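Local coordinates for protein 4-amino-4-deoxy-L-arabinose transferase or related glycosyltransferases of PMT family (PDB 5EZM) that probably transfers 4-amino-4-deoxy-L-arabinose from a polyprenyl phosphate carrier to lipid A, as a zinc-binding integral membrane glycosyltransferase of the GT-C fold, at residues F140-S152 / L289-G301. Numbering follows the deposited sequence.
With MPG ([(Z)-octadec-9-enyl] (2R)-2,3-bis(oxidanyl)propanoate), chain L; MPG ([(Z)-octadec-9-enyl] (2R)-2,3-bis(oxidanyl)propanoate), chain Q; MPG ([(Z)-octadec-9-enyl] (2R)-2,3-bis(oxidanyl)propanoate), chain O; MPG ([(Z)-octadec-9-enyl] (2R)-2,3-bis(oxidanyl)propanoate), chain B.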
loop_
_atom_site.group_PDB
_atom_site.type_symbol
_atom_site.label_atom_id
_atom_site.label_comp_id
_atom_site.label_asym_id
_atom_site.label_seq_id
_atom_site.Cartn_x
_atom_site.Cartn_y
_atom_site.Cartn_z
ATOM N N PHE A 140 18.070 4.209 15.278
ATOM C CA PHE A 140 17.453 5.414 14.738
ATOM C C PHE A 140 16.748 5.145 13.409
ATOM O O PHE A 140 15.745 5.798 13.099
ATOM C CB PHE A 140 18.500 6.518 14.587
ATOM C CG PHE A 140 18.897 7.144 15.886
ATOM C CD1 PHE A 140 17.948 7.749 16.691
ATOM C CD2 PHE A 140 20.213 7.129 16.307
ATOM C CE1 PHE A 140 18.304 8.328 17.894
ATOM C CE2 PHE A 140 20.578 7.707 17.509
ATOM C CZ PHE A 140 19.622 8.307 18.303
ATOM N N THR A 141 17.242 4.186 12.621
ATOM C CA THR A 141 16.578 3.858 11.362
ATOM C C THR A 141 15.248 3.157 11.612
ATOM O O THR A 141 14.237 3.483 10.975
ATOM C CB THR A 141 17.499 2.997 10.493
ATOM O OG1 THR A 141 18.464 3.832 9.844
ATOM C CG2 THR A 141 16.711 2.240 9.438
ATOM N N GLY A 142 15.228 2.197 12.542
ATOM C CA GLY A 142 13.972 1.550 12.889
ATOM C C GLY A 142 12.945 2.532 13.420
ATOM O O GLY A 142 11.783 2.524 13.002
ATOM N N LEU A 143 13.364 3.400 14.344
ATOM C CA LEU A 143 12.463 4.430 14.856
ATOM C C LEU A 143 11.986 5.348 13.738
ATOM O O LEU A 143 10.802 5.706 13.677
ATOM C CB LEU A 143 13.165 5.237 15.945
ATOM C CG LEU A 143 13.679 4.402 17.115
ATOM C CD1 LEU A 143 14.585 5.226 18.008
ATOM C CD2 LEU A 143 12.512 3.844 17.900
ATOM N N ALA A 144 12.896 5.729 12.840
ATOM C CA ALA A 144 12.539 6.601 11.726
ATOM C C ALA A 144 11.440 5.982 10.872
ATOM O O ALA A 144 10.405 6.611 10.621
ATOM C CB ALA A 144 13.777 6.899 10.883
ATOM N N LEU A 145 11.648 4.744 10.417
ATOM C CA LEU A 145 10.643 4.096 9.582
ATOM C C LEU A 145 9.346 3.857 10.347
ATOM O O LEU A 145 8.261 3.911 9.754
ATOM C CB LEU A 145 11.194 2.786 9.024
ATOM C CG LEU A 145 12.385 2.957 8.079
ATOM C CD1 LEU A 145 12.886 1.608 7.604
ATOM C CD2 LEU A 145 12.002 3.828 6.896
ATOM N N LEU A 146 9.432 3.607 11.656
ATOM C CA LEU A 146 8.221 3.406 12.444
ATOM C C LEU A 146 7.386 4.680 12.496
ATOM O O LEU A 146 6.168 4.645 12.284
ATOM C CB LEU A 146 8.582 2.938 13.853
ATOM C CG LEU A 146 7.402 2.662 14.790
ATOM C CD1 LEU A 146 6.577 1.481 14.297
ATOM C CD2 LEU A 146 7.879 2.427 16.214
ATOM N N ALA A 147 8.026 5.821 12.767
ATOM C CA ALA A 147 7.300 7.078 12.906
ATOM C C ALA A 147 6.870 7.671 11.573
ATOM O O ALA A 147 5.942 8.487 11.548
ATOM C CB ALA A 147 8.151 8.102 13.658
ATOM N N ALA A 148 7.524 7.298 10.478
ATOM C CA ALA A 148 7.194 7.850 9.172
ATOM C C ALA A 148 5.762 7.476 8.805
ATOM O O ALA A 148 5.466 6.281 8.645
ATOM C CB ALA A 148 8.165 7.349 8.108
ATOM N N PRO A 149 4.853 8.444 8.671
ATOM C CA PRO A 149 3.449 8.097 8.408
ATOM C C PRO A 149 3.237 7.404 7.077
ATOM O O PRO A 149 2.311 6.596 6.963
ATOM C CB PRO A 149 2.743 9.457 8.453
ATOM C CG PRO A 149 3.797 10.428 8.081
ATOM C CD PRO A 149 5.063 9.900 8.693
ATOM N N MET A 150 4.055 7.692 6.063
ATOM C CA MET A 150 3.889 6.998 4.790
ATOM C C MET A 150 4.196 5.511 4.928
ATOM O O MET A 150 3.485 4.671 4.362
ATOM C CB MET A 150 4.768 7.639 3.719
ATOM C CG MET A 150 4.732 6.933 2.375
ATOM S SD MET A 150 5.285 7.984 1.012
ATOM C CE MET A 150 3.790 8.908 0.673
ATOM N N TRP A 151 5.224 5.161 5.704
ATOM C CA TRP A 151 5.583 3.753 5.832
ATOM C C TRP A 151 4.584 2.994 6.700
ATOM O O TRP A 151 4.242 1.847 6.394
ATOM C CB TRP A 151 6.995 3.612 6.394
ATOM C CG TRP A 151 7.517 2.216 6.276
ATOM C CD1 TRP A 151 7.646 1.298 7.278
ATOM C CD2 TRP A 151 7.954 1.566 5.078
ATOM N NE1 TRP A 151 8.148 0.120 6.779
ATOM C CE2 TRP A 151 8.346 0.259 5.431
ATOM C CE3 TRP A 151 8.056 1.963 3.741
ATOM C CZ2 TRP A 151 8.831 -0.651 4.497
ATOM C CZ3 TRP A 151 8.535 1.059 2.815
ATOM C CH2 TRP A 151 8.919 -0.233 3.197
ATOM N N SER A 152 4.106 3.608 7.787
ATOM C CA SER A 152 3.175 2.918 8.678
ATOM C C SER A 152 1.772 2.863 8.082
ATOM O O SER A 152 1.145 1.797 8.047
ATOM C CB SER A 152 3.146 3.602 10.046
ATOM O OG SER A 152 2.468 4.846 9.986
ATOM N N LEU A 289 5.878 16.163 -4.022
ATOM C CA LEU A 289 6.590 16.975 -3.034
ATOM C C LEU A 289 5.836 17.039 -1.708
ATOM O O LEU A 289 6.417 16.686 -0.665
ATOM C CB LEU A 289 6.891 18.359 -3.615
ATOM C CG LEU A 289 7.795 19.274 -2.794
ATOM C CD1 LEU A 289 9.062 18.541 -2.381
ATOM C CD2 LEU A 289 8.128 20.532 -3.583
ATOM N N PRO A 290 4.560 17.452 -1.661
ATOM C CA PRO A 290 3.830 17.343 -0.391
ATOM C C PRO A 290 3.629 15.911 0.052
ATOM O O PRO A 290 3.440 15.674 1.251
ATOM C CB PRO A 290 2.491 18.029 -0.692
ATOM C CG PRO A 290 2.312 17.852 -2.144
ATOM C CD PRO A 290 3.689 17.975 -2.730
ATOM N N LEU A 291 3.665 14.946 -0.871
ATOM C CA LEU A 291 3.559 13.546 -0.477
ATOM C C LEU A 291 4.806 13.092 0.270
ATOM O O LEU A 291 4.710 12.419 1.300
ATOM C CB LEU A 291 3.318 12.666 -1.702
ATOM C CG LEU A 291 1.889 12.650 -2.235
ATOM C CD1 LEU A 291 1.844 11.944 -3.575
ATOM C CD2 LEU A 291 0.970 11.969 -1.244
ATOM N N VAL A 292 5.989 13.446 -0.235
ATOM C CA VAL A 292 7.212 13.031 0.443
ATOM C C VAL A 292 7.380 13.800 1.748
ATOM O O VAL A 292 7.834 13.241 2.754
ATOM C CB VAL A 292 8.437 13.182 -0.486
ATOM C CG1 VAL A 292 8.769 14.644 -0.755
ATOM C CG2 VAL A 292 9.647 12.463 0.103
ATOM N N ILE A 293 6.991 15.079 1.770
ATOM C CA ILE A 293 7.152 15.870 2.988
ATOM C C ILE A 293 6.171 15.407 4.062
ATOM O O ILE A 293 6.541 15.207 5.224
ATOM C CB ILE A 293 6.999 17.371 2.683
ATOM C CG1 ILE A 293 8.116 17.839 1.751
ATOM C CG2 ILE A 293 7.018 18.185 3.968
ATOM C CD1 ILE A 293 8.036 19.300 1.396
ATOM N N GLY A 294 4.904 15.222 3.689
ATOM C CA GLY A 294 3.929 14.745 4.652
ATOM C C GLY A 294 4.165 13.310 5.078
ATOM O O GLY A 294 3.915 12.952 6.232
ATOM N N GLY A 295 4.648 12.472 4.163
ATOM C CA GLY A 295 4.898 11.077 4.464
ATOM C C GLY A 295 6.139 10.820 5.282
ATOM O O GLY A 295 6.323 9.703 5.775
ATOM N N PHE A 296 6.997 11.825 5.423
ATOM C CA PHE A 296 8.169 11.767 6.287
ATOM C C PHE A 296 8.135 12.911 7.296
ATOM O O PHE A 296 9.177 13.450 7.676
ATOM C CB PHE A 296 9.448 11.811 5.453
ATOM C CG PHE A 296 10.580 11.012 6.028
ATOM C CD1 PHE A 296 10.477 9.636 6.159
ATOM C CD2 PHE A 296 11.759 11.631 6.417
ATOM C CE1 PHE A 296 11.521 8.893 6.681
ATOM C CE2 PHE A 296 12.806 10.894 6.934
ATOM C CZ PHE A 296 12.686 9.521 7.068
ATOM N N LEU A 297 6.929 13.278 7.736
ATOM C CA LEU A 297 6.736 14.538 8.453
ATOM C C LEU A 297 7.498 14.621 9.771
ATOM O O LEU A 297 8.167 15.643 10.001
ATOM C CB LEU A 297 5.237 14.781 8.659
ATOM C CG LEU A 297 4.838 16.125 9.271
ATOM C CD1 LEU A 297 5.305 17.278 8.397
ATOM C CD2 LEU A 297 3.338 16.180 9.472
ATOM N N PRO A 298 7.453 13.628 10.669
ATOM C CA PRO A 298 8.183 13.767 11.941
ATOM C C PRO A 298 9.686 13.960 11.783
ATOM O O PRO A 298 10.351 14.294 12.772
ATOM C CB PRO A 298 7.863 12.458 12.681
ATOM C CG PRO A 298 7.370 11.522 11.638
ATOM C CD PRO A 298 6.668 12.381 10.643
ATOM N N TRP A 299 10.239 13.778 10.583
ATOM C CA TRP A 299 11.657 14.002 10.341
ATOM C C TRP A 299 11.908 15.139 9.358
ATOM O O TRP A 299 13.057 15.346 8.944
ATOM C CB TRP A 299 12.321 12.715 9.837
ATOM C CG TRP A 299 11.892 11.481 10.586
ATOM C CD1 TRP A 299 11.189 10.421 10.087
ATOM C CD2 TRP A 299 12.130 11.186 11.969
ATOM N NE1 TRP A 299 10.980 9.485 11.069
ATOM C CE2 TRP A 299 11.547 9.930 12.234
ATOM C CE3 TRP A 299 12.782 11.860 13.007
ATOM C CZ2 TRP A 299 11.593 9.336 13.497
ATOM C CZ3 TRP A 299 12.827 11.269 14.258
ATOM C CH2 TRP A 299 12.238 10.018 14.491
ATOM N N ALA A 300 10.866 15.888 8.982
ATOM C CA ALA A 300 11.040 16.963 8.008
ATOM C C ALA A 300 12.092 17.966 8.468
ATOM O O ALA A 300 12.885 18.462 7.656
ATOM C CB ALA A 300 9.705 17.662 7.753
ATOM N N GLY A 301 12.134 18.250 9.772
ATOM C CA GLY A 301 13.103 19.186 10.313
ATOM C C GLY A 301 14.549 18.791 10.089
ATOM O O GLY A 301 15.428 19.658 10.129
HETATM C C5 MPG L . -0.100 16.180 8.229
HETATM C C6 MPG L . -0.576 15.266 7.086
HETATM C C7 MPG L . 0.121 13.888 7.071
HETATM C C8 MPG L . 0.014 13.214 5.680
HETATM C C9 MPG L . 0.579 11.773 5.641
HETATM C C10 MPG L . 0.671 11.223 4.191
HETATM C C11 MPG L . 0.633 9.682 4.147
HETATM C C12 MPG L . 0.745 9.132 2.685
HETATM C C13 MPG L . 0.610 7.597 2.623
HETATM C C14 MPG L . 0.393 7.072 1.168
HETATM C C15 MPG L . -0.027 5.569 1.133
HETATM C C16 MPG L . 0.160 4.927 -0.270
HETATM C C2 MPG Q . 2.104 18.086 4.018
HETATM C C3 MPG Q . 0.656 17.656 3.823
HETATM C C4 MPG Q . 0.505 16.623 2.716
HETATM C C5 MPG Q . -0.674 16.932 1.777
HETATM C C6 MPG Q . -0.727 15.969 0.580
HETATM C C7 MPG Q . -1.292 16.638 -0.689
HETATM C C8 MPG Q . -1.033 15.785 -1.954
HETATM C C9 MPG Q . -1.047 16.623 -3.257
HETATM C C10 MPG Q . -0.714 15.760 -4.505
HETATM C C1 MPG Q . 2.278 19.027 5.211
HETATM C C2 MPG O . 12.188 20.722 4.597
HETATM C C3 MPG O . 12.325 21.811 5.657
HETATM C C4 MPG O . 13.448 21.517 6.639
HETATM C C5 MPG O . 13.678 22.647 7.655
HETATM C C6 MPG O . 15.024 22.509 8.386
HETATM C C7 MPG O . 15.415 23.798 9.135
HETATM C C8 MPG O . 16.925 23.857 9.472
HETATM C C1 MPG O . 11.145 21.059 3.529
HETATM C C2 MPG B . 17.106 3.724 25.424
HETATM C C3 MPG B . 16.490 2.512 24.731
HETATM C C4 MPG B . 15.394 2.892 23.745
HETATM C C5 MPG B . 14.778 1.665 23.050
HETATM C C6 MPG B . 14.449 1.932 21.571
HETATM C C7 MPG B . 14.469 0.655 20.707
HETATM C C8 MPG B . 14.366 0.986 19.199
HETATM C C9 MPG B . 13.953 -0.221 18.321
HETATM C C10 MPG B . 13.160 0.222 17.060
HETATM C C11 MPG B . 12.425 -0.951 16.374
HETATM C C12 MPG B . 11.100 -0.516 15.652
HETATM C C13 MPG B . 10.341 -1.721 15.055
HETATM C C14 MPG B . 8.800 -1.485 14.955
HETATM C C1 MPG B . 18.400 3.381 26.167
#
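Pro-149 and Pro-298 reach toward each other at the apolar centre, CD to CD at 3.5 Å. Beside them, Ala-147 CB touches both the Pro-298 ring and Trp-299 CZ2. Ala-148 CB packs 3.8 Å from Phe-296 CD1. The Trp-299 indole has Ala-144 CB over one face and Pro-298 CG over the other, each near the rim. Its chi1 of -43° carries the ring toward 140-152, and chi2 of 115° turns the N-H edge to Ala-144 O. Further out, Met-150 CB sits 3.5 Å from Gly-295 CA, where a side chain on the glycine would clash. Met-150 CE touches the octadecenyl chain of a bound MPG, which also runs past Gly-294 and Leu-297.

Two hydrogen bonds form the polar edge. Trp-299 NE1 donates to Ala-144 O at 3.0 Å (N-H...O 153°), tilted from the carbonyl plane. That oxygen also accepts from Ala-148 N, just past helix 140-147. Met-150 N donates to Gly-295 O at 3.0 Å. A leucine in place of Trp-299 would probably leave Ala-144 O without its second donor and a gap beside Ala-147. Two segments predicted to be transmembrane, each with a helix break, thus exchange buried N-H to carbonyl bonds besides apolar packing: each gives a carbonyl near its break a donor from the other.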